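Local coordinates for 2S Albumin protein (Dolichos, PDB 6IX1) that is a seed albumin built on the four-bladed hemopexin-type propeller, with a probable storage or ligand-binding role that is not settled, at residues N5-S10 against Y14-F19; C64-E69 against V130-G135; A82-A87 against D93-G98; S120-T125 against A183-G188; R210-L213 against C218-D221. All blocks are in the same frame, centred on the assembly; numbering follows the deposited sequence. Where two conformers were deposited one is given.

The four antiparallel sheets form the blades of a hemopexin-type propeller. Contacts 1 and 3 are hairpins within the first and second blades; contacts 2 and 4 pack the second blade on the third and the third on the fourth, with centres only 7 Å apart. They share a sheet, where Tyr131 N bonds to Phe122 O. Contact 1, about 12 Å and 10 Å from these two between centres, meets contact 2 through the Arg9–Asp67 salt bridge. Contact 5, about 29 Å from contact 3 between centres, lies at the rim, where the chain's end returns to the first blade. Tyrosines of contacts 2 and 4 each touch a sulfate.

Contact 1 of 5, residues N5-S10 against Y14-F19; sequences NAAFRS and YEVYFF
Phe8 swings its ring between its backbone N and carbonyl carbon (chi1 70°), while Tyr17, like Phe19, turns its ring opposite the carbonyl carbon (chi1 -68°). Those choices gather three rings on one side of an antiparallel beta hairpin, the first two strands of a propeller blade. Tyr17 CB stands over the middle of the Phe8 ring, 4.1 Å from its centroid, a CH-pi contact. The rings lie nearly parallel but slid apart, Phe8 CE1 3.3 Å from Tyr17 CD1. Phe19 approaches obliquely, its CE2 3.7 Å from Phe8 CE2. An alanine at Phe8 takes the ring from under Tyr17 CB and would probably leave a gap into which Tyr17 and Phe19 could turn.

On the other side, Ala7 CB reaches the edge of the Phe18 ring, 3.7 Å from CD1, and Val16 CG1 lies over one face of it, toward the rim. Asn5 and Ala6 face Phe19 in a classic beta bulge, Asn5 N giving a 2.8 Å bond to Phe19 O and Ala6 N a weak one. At the turn end, one water joins Ser10 OG, Tyr17 OH and Glu15 OE1, which it meets as donor at 2.8 Å; OE1 also pairs with Arg26 and OG with Arg12 N.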
# COMPACT_ATOMS: atom_id res chain seq x y z
N ASN A 5 7.38 -1.61 4.07
CA ASN A 5 6.28 -1.82 4.98
C ASN A 5 4.97 -1.25 4.45
O ASN A 5 3.93 -1.76 4.91
CB ASN A 5 6.54 -1.19 6.35
CG ASN A 5 7.79 -1.71 6.96
OD1 ASN A 5 8.82 -1.05 7.05
ND2 ASN A 5 7.66 -2.89 7.53
N ALA A 6 4.95 -0.31 3.56
CA ALA A 6 3.73 0.19 2.96
C ALA A 6 4.03 0.93 1.68
O ALA A 6 5.17 1.44 1.54
CB ALA A 6 2.99 1.08 3.96
N ALA A 7 3.05 1.11 0.84
CA ALA A 7 3.21 1.95 -0.35
C ALA A 7 1.89 2.56 -0.75
O ALA A 7 0.80 2.01 -0.43
CB ALA A 7 3.75 1.07 -1.46
N PHE A 8 1.92 3.64 -1.50
CA PHE A 8 0.72 4.11 -2.20
C PHE A 8 1.10 4.89 -3.44
O PHE A 8 2.22 5.43 -3.55
CB PHE A 8 -0.22 4.88 -1.26
CG PHE A 8 0.22 6.24 -0.78
CD1 PHE A 8 0.13 7.36 -1.61
CD2 PHE A 8 0.70 6.36 0.50
CE1 PHE A 8 0.52 8.59 -1.13
CE2 PHE A 8 1.04 7.63 0.98
CZ PHE A 8 0.99 8.73 0.15
N ARG A 9 0.18 4.90 -4.38
CA ARG A 9 0.32 5.55 -5.68
C ARG A 9 -0.03 7.02 -5.56
O ARG A 9 -1.10 7.40 -5.07
CB ARG A 9 -0.66 4.85 -6.65
CG ARG A 9 -0.63 5.44 -8.04
CD ARG A 9 -1.63 4.88 -9.00
NE ARG A 9 -2.99 5.06 -8.55
CZ ARG A 9 -4.04 4.51 -9.18
NH1 ARG A 9 -3.88 3.69 -10.18
NH2 ARG A 9 -5.26 4.72 -8.66
N SER A 10 0.89 7.89 -6.01
CA SER A 10 0.65 9.32 -5.94
C SER A 10 -0.34 9.73 -7.04
O SER A 10 -0.41 9.15 -8.11
CB SER A 10 1.93 10.09 -6.15
OG SER A 10 1.68 11.46 -6.08
N TYR A 14 3.33 8.40 -12.27
CA TYR A 14 4.50 7.53 -12.07
C TYR A 14 5.35 7.88 -10.87
O TYR A 14 6.53 7.56 -10.84
CB TYR A 14 5.30 7.30 -13.37
CG TYR A 14 4.48 6.51 -14.35
CD1 TYR A 14 4.45 5.14 -14.26
CD2 TYR A 14 3.67 7.07 -15.33
CE1 TYR A 14 3.59 4.39 -15.05
CE2 TYR A 14 2.79 6.34 -16.11
CZ TYR A 14 2.78 4.97 -16.00
OH TYR A 14 1.98 4.17 -16.79
N GLU A 15 4.68 8.37 -9.83
CA GLU A 15 5.31 8.52 -8.51
C GLU A 15 4.65 7.55 -7.50
O GLU A 15 3.41 7.43 -7.47
CB GLU A 15 5.24 9.97 -8.01
CG GLU A 15 5.98 10.88 -8.92
CD GLU A 15 6.10 12.33 -8.45
OE1 GLU A 15 6.10 12.57 -7.24
OE2 GLU A 15 6.33 13.18 -9.36
N VAL A 16 5.50 6.99 -6.66
CA VAL A 16 5.08 6.06 -5.60
C VAL A 16 5.80 6.49 -4.30
O VAL A 16 6.94 6.96 -4.31
CB VAL A 16 5.35 4.58 -5.94
CG1 VAL A 16 6.85 4.29 -6.19
CG2 VAL A 16 4.84 3.66 -4.83
N TYR A 17 5.06 6.38 -3.20
CA TYR A 17 5.63 6.54 -1.87
C TYR A 17 5.84 5.17 -1.23
O TYR A 17 4.91 4.35 -1.23
CB TYR A 17 4.68 7.36 -0.99
CG TYR A 17 4.52 8.81 -1.37
CD1 TYR A 17 3.59 9.15 -2.30
CD2 TYR A 17 5.32 9.83 -0.86
CE1 TYR A 17 3.39 10.45 -2.73
CE2 TYR A 17 5.12 11.15 -1.26
CZ TYR A 17 4.17 11.46 -2.24
OH TYR A 17 3.95 12.73 -2.71
N PHE A 18 7.04 4.92 -0.75
CA PHE A 18 7.40 3.70 -0.03
C PHE A 18 7.77 4.05 1.39
O PHE A 18 8.63 4.91 1.58
CB PHE A 18 8.58 2.96 -0.64
CG PHE A 18 8.39 2.38 -2.01
CD1 PHE A 18 7.34 1.59 -2.29
CD2 PHE A 18 9.30 2.56 -3.02
CE1 PHE A 18 7.17 1.00 -3.52
CE2 PHE A 18 9.19 1.94 -4.23
CZ PHE A 18 8.10 1.15 -4.49
N PHE A 19 7.14 3.34 2.34
CA PHE A 19 7.44 3.52 3.78
C PHE A 19 8.23 2.33 4.31
O PHE A 19 7.91 1.16 4.00
CB PHE A 19 6.12 3.69 4.57
CG PHE A 19 5.40 4.91 4.08
CD1 PHE A 19 5.69 6.15 4.57
CD2 PHE A 19 4.50 4.80 3.07
CE1 PHE A 19 5.09 7.28 4.04
CE2 PHE A 19 3.90 5.93 2.54
CZ PHE A 19 4.20 7.16 3.03
O HOH W 1 3.89 12.81 -5.56

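Contact 2 of 5, residues C64-E69 against V130-G135; sequences CSFDTE and VYLFKG. With SO4 (sulfate ion), chain E.
Phe66 and Val130 meet where two neighbouring blades of the propeller pack: strand 64-67 opens one blade, and strand 129-134 is the second strand of the next. The joint between the two segments is apolar. Its main element is a CH-pi contact, in which Val130 CG1 hangs over the centre of the Phe66 ring, 3.5 Å from the centroid and 14° off the ring normal. Val130 places CG1 opposite its backbone N (chi1 176°), which leaves CG2 to lie along the CD1–CE1 side of the same ring, 3.6 Å from Phe66 CD1. Ordinary van der Waals packing adds a second point, Leu132 CD2 arriving obliquely at 4.0 Å from Phe66 CE2. Ala121 touches both Phe66 and Leu132, so this apolar patch continues into strand 120-123. A serine in place of Phe66 would probably leave the two methyls of Val130 facing a gap between the blades and take one packing partner from Leu132.

The polar interactions fall on the other side of strand 129-134, away from Phe66. There Tyr131 meets a sulfate ion, probably from the crystallisation liquor, which Tyr138 OH, Arg140 NE and Gly199 N also bind. The sulfur lies in the plane of the Tyr131 ring, off its edge, and Tyr131 OH comes within 2.6 Å of sulfate O2 and 2.9 Å of sulfate O1.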
# COMPACT_ATOMS: atom_id res chain seq x y z
N CYS A 64 0.74 0.35 6.69
CA CYS A 64 -0.21 0.09 5.60
C CYS A 64 -0.70 1.43 5.08
O CYS A 64 -0.73 2.39 5.85
CB CYS A 64 -1.36 -0.82 6.08
SG CYS A 64 -2.49 -1.34 4.76
N SER A 65 -1.01 1.47 3.81
CA SER A 65 -1.52 2.71 3.21
C SER A 65 -2.24 2.40 1.93
O SER A 65 -1.91 1.39 1.34
CB SER A 65 -0.42 3.69 2.92
OG SER A 65 0.66 3.13 2.16
N PHE A 66 -3.12 3.31 1.51
CA PHE A 66 -3.66 3.28 0.15
C PHE A 66 -4.11 4.66 -0.27
O PHE A 66 -4.71 5.37 0.50
CB PHE A 66 -4.77 2.24 -0.01
CG PHE A 66 -5.93 2.33 0.93
CD1 PHE A 66 -7.02 3.15 0.58
CD2 PHE A 66 -5.98 1.65 2.12
CE1 PHE A 66 -8.14 3.23 1.39
CE2 PHE A 66 -7.10 1.77 2.96
CZ PHE A 66 -8.19 2.48 2.57
N ASP A 67 -3.91 4.89 -1.54
CA ASP A 67 -4.44 6.11 -2.16
C ASP A 67 -5.96 5.93 -2.42
O ASP A 67 -6.41 4.80 -2.70
CB ASP A 67 -3.72 6.44 -3.46
CG ASP A 67 -3.52 5.22 -4.38
OD1 ASP A 67 -2.75 4.25 -3.94
OD2 ASP A 67 -4.12 5.15 -5.48
N THR A 68 -6.70 7.06 -2.42
CA THR A 68 -8.13 6.99 -2.72
C THR A 68 -8.43 7.76 -4.00
O THR A 68 -8.60 7.13 -5.06
CB THR A 68 -8.94 7.51 -1.51
OG1 THR A 68 -8.45 8.79 -1.17
CG2 THR A 68 -8.81 6.58 -0.33
N GLU A 69 -8.42 9.08 -3.87
CA GLU A 69 -8.65 9.97 -5.01
C GLU A 69 -7.80 11.23 -4.79
O GLU A 69 -7.39 11.53 -3.69
CB GLU A 69 -10.17 10.27 -5.15
CG GLU A 69 -10.75 10.97 -3.92
CD GLU A 69 -12.25 11.14 -4.01
OE1 GLU A 69 -12.93 10.15 -4.24
OE2 GLU A 69 -12.71 12.29 -3.94
N VAL A 130 -10.91 -0.68 -2.73
CA VAL A 130 -9.55 -0.87 -2.22
C VAL A 130 -9.44 -2.28 -1.69
O VAL A 130 -10.30 -2.73 -0.87
CB VAL A 130 -9.26 0.12 -1.11
CG1 VAL A 130 -7.90 -0.13 -0.52
CG2 VAL A 130 -9.39 1.55 -1.59
N TYR A 131 -8.44 -3.03 -2.12
CA TYR A 131 -8.11 -4.36 -1.60
C TYR A 131 -7.42 -4.20 -0.27
O TYR A 131 -6.51 -3.40 -0.14
CB TYR A 131 -7.22 -5.14 -2.53
CG TYR A 131 -7.92 -5.50 -3.82
CD1 TYR A 131 -8.64 -6.65 -3.96
CD2 TYR A 131 -7.80 -4.74 -4.96
CE1 TYR A 131 -9.34 -7.00 -5.08
CE2 TYR A 131 -8.48 -5.10 -6.11
CZ TYR A 131 -9.24 -6.23 -6.20
OH TYR A 131 -9.77 -6.59 -7.38
N LEU A 132 -7.84 -4.96 0.74
CA LEU A 132 -7.28 -5.04 2.09
C LEU A 132 -6.78 -6.48 2.35
O LEU A 132 -7.55 -7.41 2.11
CB LEU A 132 -8.32 -4.65 3.15
CG LEU A 132 -9.01 -3.30 2.97
CD1 LEU A 132 -9.97 -3.13 4.10
CD2 LEU A 132 -8.08 -2.09 2.98
N PHE A 133 -5.56 -6.59 2.89
CA PHE A 133 -4.94 -7.90 3.11
C PHE A 133 -4.56 -8.01 4.57
O PHE A 133 -4.02 -7.05 5.13
CB PHE A 133 -3.67 -8.06 2.27
CG PHE A 133 -3.98 -8.01 0.81
CD1 PHE A 133 -4.38 -9.17 0.17
CD2 PHE A 133 -3.91 -6.83 0.04
CE1 PHE A 133 -4.74 -9.18 -1.18
CE2 PHE A 133 -4.25 -6.85 -1.30
CZ PHE A 133 -4.60 -8.02 -1.92
N LYS A 134 -4.84 -9.18 5.17
CA LYS A 134 -4.43 -9.45 6.56
C LYS A 134 -4.15 -10.93 6.67
O LYS A 134 -5.08 -11.76 6.42
CB LYS A 134 -5.52 -9.09 7.59
CG LYS A 134 -5.16 -9.37 9.03
CD LYS A 134 -3.93 -8.66 9.54
CE LYS A 134 -3.80 -8.77 11.03
NZ LYS A 134 -4.87 -7.99 11.63
N GLY A 135 -2.92 -11.33 7.02
CA GLY A 135 -2.57 -12.75 6.90
C GLY A 135 -2.89 -13.27 5.53
O GLY A 135 -2.65 -12.60 4.54
S SO4 E . -11.78 -9.36 -6.70
O1 SO4 E . -12.32 -7.96 -6.87
O2 SO4 E . -10.52 -9.10 -7.39
O3 SO4 E . -12.69 -10.10 -7.42
O4 SO4 E . -11.75 -9.59 -5.31

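Contact 3 of 5, residues A82-A87 against D93-G98; sequences AYIDYA and DKILSG
Tyr83 O takes two backbone donors on the same face of its carbonyl plane, Leu96 N at 2.7 Å and the longer Ser97 N at 3.2 Å. This double grip is the mark of a classic beta bulge, set in the antiparallel hairpin of the outer strands of a propeller blade. Tyr83 N returns a bond to Ser97 O, and beyond the one-residue slip Asp85 and Lys94 pair regularly, Asp85 N meeting Lys94 O at 2.8 Å.

The bulge pushes Leu96 in toward the neighbouring strand. Its CD1 reaches the Tyr83 ring obliquely, 3.8 Å from CD2, and also comes close to the backbone between Ile84 and Asp85. Tyr83 stacks on Tyr74, which limits how the ring turns, and its OH bonds to Thr68 OG1. On the opposite face Ile84 and Ile95 form a non-hydrogen-bonded pair and only graze each other, with Ile84 CG2 4.5 Å from Ile95 CG1.

At the loop end of the hairpin, Asp85 holds its carboxylate opposite the backbone N (chi1 -171°), and OD1 accepts from Ala87 N at 2.9 Å, an Asx turn. Close by, Ala87 CB lies 3.6 Å from Asp93 N, a backbone amide that is buried here and has no partner in the model.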
# COMPACT_ATOMS: atom_id res chain seq x y z
N ALA A 82 -5.50 7.03 9.80
CA ALA A 82 -5.81 8.43 9.49
C ALA A 82 -6.06 8.59 8.01
O ALA A 82 -5.45 7.90 7.22
CB ALA A 82 -4.70 9.34 9.96
N TYR A 83 -6.90 9.55 7.67
CA TYR A 83 -7.09 10.01 6.28
C TYR A 83 -6.28 11.29 6.13
O TYR A 83 -6.51 12.15 6.92
CB TYR A 83 -8.56 10.24 5.93
CG TYR A 83 -8.89 10.28 4.49
CD1 TYR A 83 -8.34 9.40 3.60
CD2 TYR A 83 -9.86 11.11 4.02
CE1 TYR A 83 -8.70 9.41 2.27
CE2 TYR A 83 -10.20 11.16 2.69
CZ TYR A 83 -9.71 10.22 1.81
OH TYR A 83 -10.09 10.21 0.50
N ILE A 84 -5.44 11.35 5.13
CA ILE A 84 -4.53 12.51 4.94
C ILE A 84 -4.75 13.03 3.52
O ILE A 84 -5.08 12.33 2.54
CB ILE A 84 -3.08 12.15 5.28
CG1 ILE A 84 -2.43 11.26 4.22
CG2 ILE A 84 -3.04 11.53 6.63
CD1 ILE A 84 -0.95 11.07 4.38
N ASP A 85 -4.38 14.29 3.38
CA ASP A 85 -4.03 14.91 2.07
C ASP A 85 -2.51 15.08 2.05
O ASP A 85 -1.99 15.72 2.96
CB ASP A 85 -4.79 16.23 1.84
CG ASP A 85 -4.61 16.75 0.41
OD1 ASP A 85 -3.49 16.78 -0.07
OD2 ASP A 85 -5.70 16.91 -0.30
N TYR A 86 -1.80 14.37 1.19
CA TYR A 86 -0.32 14.40 1.13
C TYR A 86 0.18 15.55 0.22
O TYR A 86 1.43 15.73 0.13
CB TYR A 86 0.27 13.02 0.80
CG TYR A 86 -0.26 12.42 -0.46
CD1 TYR A 86 0.38 12.69 -1.66
CD2 TYR A 86 -1.36 11.58 -0.49
CE1 TYR A 86 -0.12 12.18 -2.85
CE2 TYR A 86 -1.87 11.08 -1.66
CZ TYR A 86 -1.24 11.38 -2.84
OH TYR A 86 -1.71 10.91 -4.01
N ALA A 87 -0.69 16.30 -0.44
CA ALA A 87 -0.36 17.64 -1.03
C ALA A 87 0.96 17.67 -1.76
O ALA A 87 1.86 18.44 -1.41
CB ALA A 87 -0.50 18.72 0.06
N ASP A 93 0.39 19.35 3.54
CA ASP A 93 -0.22 18.06 3.97
C ASP A 93 -1.08 18.31 5.23
O ASP A 93 -0.79 19.16 6.09
CB ASP A 93 0.84 17.00 4.28
CG ASP A 93 1.78 17.45 5.41
OD1 ASP A 93 2.57 18.41 5.09
OD2 ASP A 93 1.84 16.88 6.50
N LYS A 94 -2.12 17.51 5.41
CA LYS A 94 -2.95 17.68 6.61
C LYS A 94 -3.75 16.39 6.83
O LYS A 94 -4.09 15.66 5.86
CB LYS A 94 -3.88 18.87 6.44
CG LYS A 94 -4.70 18.77 5.16
CD LYS A 94 -5.87 19.76 5.05
CE LYS A 94 -6.76 19.78 6.27
NZ LYS A 94 -7.87 20.78 6.20
N ILE A 95 -4.10 16.18 8.09
CA ILE A 95 -4.96 15.07 8.50
C ILE A 95 -6.39 15.50 8.26
O ILE A 95 -6.85 16.53 8.88
CB ILE A 95 -4.72 14.67 9.94
CG1 ILE A 95 -3.29 14.21 10.19
CG2 ILE A 95 -5.76 13.64 10.32
CD1 ILE A 95 -2.99 13.80 11.59
N LEU A 96 -7.10 14.78 7.41
CA LEU A 96 -8.53 15.00 7.13
C LEU A 96 -9.47 14.26 8.11
O LEU A 96 -10.60 14.78 8.36
CB LEU A 96 -8.83 14.53 5.70
CG LEU A 96 -8.04 15.21 4.62
CD1 LEU A 96 -8.27 14.49 3.31
CD2 LEU A 96 -8.37 16.72 4.59
N SER A 97 -9.07 13.12 8.65
CA SER A 97 -9.93 12.35 9.57
C SER A 97 -9.01 11.55 10.48
O SER A 97 -8.04 11.03 9.98
CB SER A 97 -10.95 11.46 8.83
OG SER A 97 -11.78 10.72 9.70
N GLY A 98 -9.36 11.39 11.75
CA GLY A 98 -8.53 10.69 12.73
C GLY A 98 -7.40 11.58 13.26
O GLY A 98 -7.52 12.82 13.15

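Contact 4 of 5, residues S120-T125 against A183-G188; sequences SAFRST and AYLFKG. With SO4 (sulfate ion), chain D.
Phe122 and Ala183 lie on extended strands of successive propeller blades, and even here their CA atoms, the nearest pair across the segments, stay 7.7 Å apart. That is too far for strand pairing, so side chains alone bridge the gap. Phe122 sends its ring across: chi1 of 68° stands it between its backbone N and carbonyl carbon, pointing at strand 182-187. Ala183 CB sits over one face, offset toward the rim, in a CH-pi contact 4.0 Å from the ring centroid. Leu185 closes in from another direction, CD2 lying obliquely 3.8 Å from Phe122 CE2. With a single methyl from this strand over that face, the contact is small but buried.

Tyr184, between these two partners in sequence, points the other way. Its OH donates to O2 of a sulfate at 2.7 Å, and the sulfur lies in the ring plane beyond the edge. Tyr191 OH and Gly32 N bind the same ion, which probably came from the crystallisation liquor.

Phe196 meets the Phe122 ring edge-to-face. Strand 120-123 bonds to strand 129-134 in its own blade, while strand 182-187 runs between strands 173-176 and 190-195 in the next; Ser174 of strand 173-176 touches both Phe122 and Leu185.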
# COMPACT_ATOMS: atom_id res chain seq x y z
N SER A 120 -1.66 -4.85 4.22
CA SER A 120 -1.38 -4.20 2.94
C SER A 120 -2.67 -3.83 2.27
O SER A 120 -3.73 -4.39 2.66
CB SER A 120 -0.58 -5.10 2.01
OG SER A 120 0.08 -4.40 1.01
N ALA A 121 -2.61 -2.96 1.27
CA ALA A 121 -3.78 -2.54 0.56
C ALA A 121 -3.43 -1.96 -0.78
O ALA A 121 -2.30 -1.42 -0.89
CB ALA A 121 -4.50 -1.51 1.34
N PHE A 122 -4.32 -1.95 -1.74
CA PHE A 122 -4.03 -1.20 -2.97
C PHE A 122 -5.33 -0.82 -3.61
O PHE A 122 -6.35 -1.50 -3.37
CB PHE A 122 -3.12 -1.93 -3.96
CG PHE A 122 -3.63 -3.16 -4.65
CD1 PHE A 122 -4.36 -3.10 -5.78
CD2 PHE A 122 -3.37 -4.42 -4.13
CE1 PHE A 122 -4.76 -4.25 -6.42
CE2 PHE A 122 -3.71 -5.59 -4.77
CZ PHE A 122 -4.47 -5.47 -5.89
N ARG A 123 -5.32 0.24 -4.39
CA ARG A 123 -6.50 0.78 -5.04
C ARG A 123 -6.91 -0.03 -6.26
O ARG A 123 -6.09 -0.31 -7.14
CB ARG A 123 -6.15 2.22 -5.42
CG ARG A 123 -7.27 3.03 -6.07
CD ARG A 123 -8.41 3.33 -5.16
NE ARG A 123 -9.28 4.33 -5.68
CZ ARG A 123 -10.34 4.16 -6.49
NH1 ARG A 123 -10.75 2.92 -6.77
NH2 ARG A 123 -11.07 5.15 -6.92
N SER A 124 -8.17 -0.42 -6.28
CA SER A 124 -8.70 -1.21 -7.39
C SER A 124 -9.03 -0.29 -8.55
O SER A 124 -9.27 0.93 -8.42
CB SER A 124 -9.93 -1.97 -6.94
OG SER A 124 -10.47 -2.78 -7.96
N THR A 125 -9.19 -0.82 -9.74
CA THR A 125 -9.84 -0.14 -10.83
C THR A 125 -11.37 -0.21 -10.69
O THR A 125 -11.99 0.50 -11.44
CB THR A 125 -9.45 -0.80 -12.15
OG1 THR A 125 -9.77 -2.19 -12.06
CG2 THR A 125 -7.98 -0.64 -12.52
N ALA A 183 -0.58 -3.88 -10.61
CA ALA A 183 -0.30 -3.63 -9.20
C ALA A 183 0.99 -4.31 -8.82
O ALA A 183 1.35 -5.31 -9.44
CB ALA A 183 -1.41 -4.13 -8.33
N TYR A 184 1.65 -3.79 -7.79
CA TYR A 184 2.90 -4.35 -7.27
C TYR A 184 2.60 -4.90 -5.88
O TYR A 184 2.04 -4.20 -5.06
CB TYR A 184 3.98 -3.28 -7.18
CG TYR A 184 4.46 -2.82 -8.49
CD1 TYR A 184 3.84 -1.79 -9.15
CD2 TYR A 184 5.53 -3.43 -9.12
CE1 TYR A 184 4.25 -1.41 -10.42
CE2 TYR A 184 5.94 -3.06 -10.38
CZ TYR A 184 5.36 -1.99 -11.02
OH TYR A 184 5.73 -1.59 -12.27
N LEU A 185 3.03 -6.15 -5.66
CA LEU A 185 2.83 -6.82 -4.34
C LEU A 185 4.26 -7.10 -3.82
O LEU A 185 5.12 -7.59 -4.54
CB LEU A 185 2.08 -8.16 -4.49
CG LEU A 185 0.80 -8.11 -5.32
CD1 LEU A 185 0.21 -9.52 -5.31
CD2 LEU A 185 -0.21 -7.14 -4.71
N PHE A 186 4.44 -6.79 -2.56
CA PHE A 186 5.74 -6.97 -1.90
C PHE A 186 5.56 -7.90 -0.68
O PHE A 186 4.61 -7.79 0.05
CB PHE A 186 6.25 -5.62 -1.37
CG PHE A 186 6.48 -4.60 -2.44
CD1 PHE A 186 5.50 -3.78 -2.89
CD2 PHE A 186 7.68 -4.51 -3.06
CE1 PHE A 186 5.74 -2.88 -3.93
CE2 PHE A 186 7.99 -3.68 -4.12
CZ PHE A 186 6.99 -2.84 -4.54
N LYS A 187 6.53 -8.76 -0.48
CA LYS A 187 6.52 -9.71 0.65
C LYS A 187 7.99 -9.97 1.00
O LYS A 187 8.74 -10.52 0.17
CB LYS A 187 5.80 -11.01 0.30
CG LYS A 187 5.85 -12.16 1.30
CD LYS A 187 5.09 -11.81 2.46
CE LYS A 187 4.58 -13.02 3.27
NZ LYS A 187 3.67 -14.10 2.69
N GLY A 188 8.37 -9.50 2.18
CA GLY A 188 9.77 -9.51 2.59
C GLY A 188 10.67 -8.90 1.55
O GLY A 188 10.37 -7.79 1.10
S SO4 D . 8.72 -3.92 -12.83
O1 SO4 D . 9.75 -3.98 -13.80
O2 SO4 D . 7.72 -3.05 -13.36
O3 SO4 D . 9.19 -3.37 -11.66
O4 SO4 D . 8.15 -5.20 -12.52

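Contact 5 of 5, residues R210-L213 against C218-D221; sequences RPIL and CLRD
Leu213 lays one methyl over a face of the peptide group joining Leu219 to Arg220, the flat unit at the middle of this contact. CD2 stands almost directly above the carbonyl carbon, 3.6 Å from Leu219 C, and remains 3.7 Å from Arg220 N. On the same side of the peptide plane, Leu213 CD1 lies 4.2 Å from Arg220 CA, where the chain goes on. The other flat group, the guanidinium of Arg220, leads away from Leu213, and its NH1 bonds to Pro217 O.

Leu213 reaches across because its CG lies opposite the carbonyl carbon: chi1 of -67° turns the branched end toward the loop, CD1 continuing the extended chain and CD2 branching off onto the peptide. CD2 also rests against the side chain of Leu219, 3.7 Å from CB, and more loosely against Arg220 CB. Ile212 adds a slight touch, its CG2 4.3 Å from Leu219 CD1. The joint is van der Waals packing of methyls on side chains and on a loop peptide.

It belongs to the closing end of the chain. Strand 204-211, outermost in the last blade, ends at Pro211, the N-cap of helix 212-215, and the chain then turns through a short 3-10 piece at Cys218 and Leu219. Ile212 packs on Tyr191 of strand 190-195 and on Tyr3 near the N-terminus, while Leu219 lies against Val25 and Val27 of strand 23-28 in the first blade. The helix and the loop after it thus sit where the last blade meets the first.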
# COMPACT_ATOMS: atom_id res chain seq x y z
N ARG A 210 10.50 -11.91 -7.86
CA ARG A 210 11.94 -11.62 -7.84
C ARG A 210 12.25 -10.69 -6.69
O ARG A 210 11.42 -10.03 -6.12
CB ARG A 210 12.36 -10.99 -9.16
CG ARG A 210 11.73 -9.65 -9.39
CD ARG A 210 11.67 -9.18 -10.84
NE ARG A 210 12.97 -8.76 -11.34
CZ ARG A 210 13.16 -7.77 -12.18
NH1 ARG A 210 12.16 -6.99 -12.58
NH2 ARG A 210 14.37 -7.53 -12.59
N PRO A 211 13.54 -10.62 -6.30
CA PRO A 211 13.96 -9.70 -5.26
C PRO A 211 13.70 -8.24 -5.65
O PRO A 211 13.90 -7.83 -6.83
CB PRO A 211 15.47 -9.94 -5.13
CG PRO A 211 15.63 -11.38 -5.60
CD PRO A 211 14.66 -11.47 -6.77
N ILE A 212 13.20 -7.48 -4.71
CA ILE A 212 12.89 -6.04 -4.91
C ILE A 212 14.10 -5.36 -5.51
O ILE A 212 13.96 -4.59 -6.44
CB ILE A 212 12.53 -5.44 -3.56
CG1 ILE A 212 11.18 -5.97 -3.04
CG2 ILE A 212 12.48 -3.92 -3.69
CD1 ILE A 212 10.88 -5.71 -1.58
N LEU A 213 15.30 -5.59 -4.92
CA LEU A 213 16.49 -4.84 -5.37
C LEU A 213 16.91 -5.23 -6.77
O LEU A 213 17.68 -4.50 -7.40
CB LEU A 213 17.57 -5.01 -4.33
CG LEU A 213 17.25 -4.36 -3.00
CD1 LEU A 213 18.46 -4.51 -2.09
CD2 LEU A 213 16.87 -2.89 -3.20
N CYS A 218 17.35 1.22 -7.63
CA CYS A 218 17.56 2.56 -7.05
C CYS A 218 17.42 2.51 -5.53
O CYS A 218 17.83 3.47 -4.88
CB CYS A 218 16.68 3.66 -7.67
SG CYS A 218 14.92 3.54 -7.17
N LEU A 219 16.85 1.43 -4.99
CA LEU A 219 16.67 1.27 -3.55
C LEU A 219 17.83 0.54 -2.87
O LEU A 219 17.74 0.38 -1.67
CB LEU A 219 15.38 0.53 -3.28
CG LEU A 219 14.11 1.22 -3.82
CD1 LEU A 219 12.94 0.34 -3.48
CD2 LEU A 219 13.94 2.66 -3.33
N ARG A 220 18.86 0.19 -3.65
CA ARG A 220 19.89 -0.70 -3.09
C ARG A 220 20.77 -0.07 -2.00
O ARG A 220 21.41 -0.84 -1.25
CB ARG A 220 20.76 -1.27 -4.20
CG ARG A 220 21.70 -0.28 -4.84
CD ARG A 220 22.33 -0.84 -6.07
NE ARG A 220 23.31 0.07 -6.63
CZ ARG A 220 22.98 1.14 -7.32
NH1 ARG A 220 21.70 1.45 -7.52
NH2 ARG A 220 23.92 1.91 -7.83
N ASP A 221 20.79 1.22 -1.82
CA ASP A 221 21.59 1.87 -0.76
C ASP A 221 20.78 2.10 0.50
O ASP A 221 21.35 2.52 1.54
CB ASP A 221 22.26 3.16 -1.25
CG ASP A 221 23.31 2.80 -2.30
OD1 ASP A 221 23.98 1.76 -2.16
OD2 ASP A 221 23.44 3.61 -3.20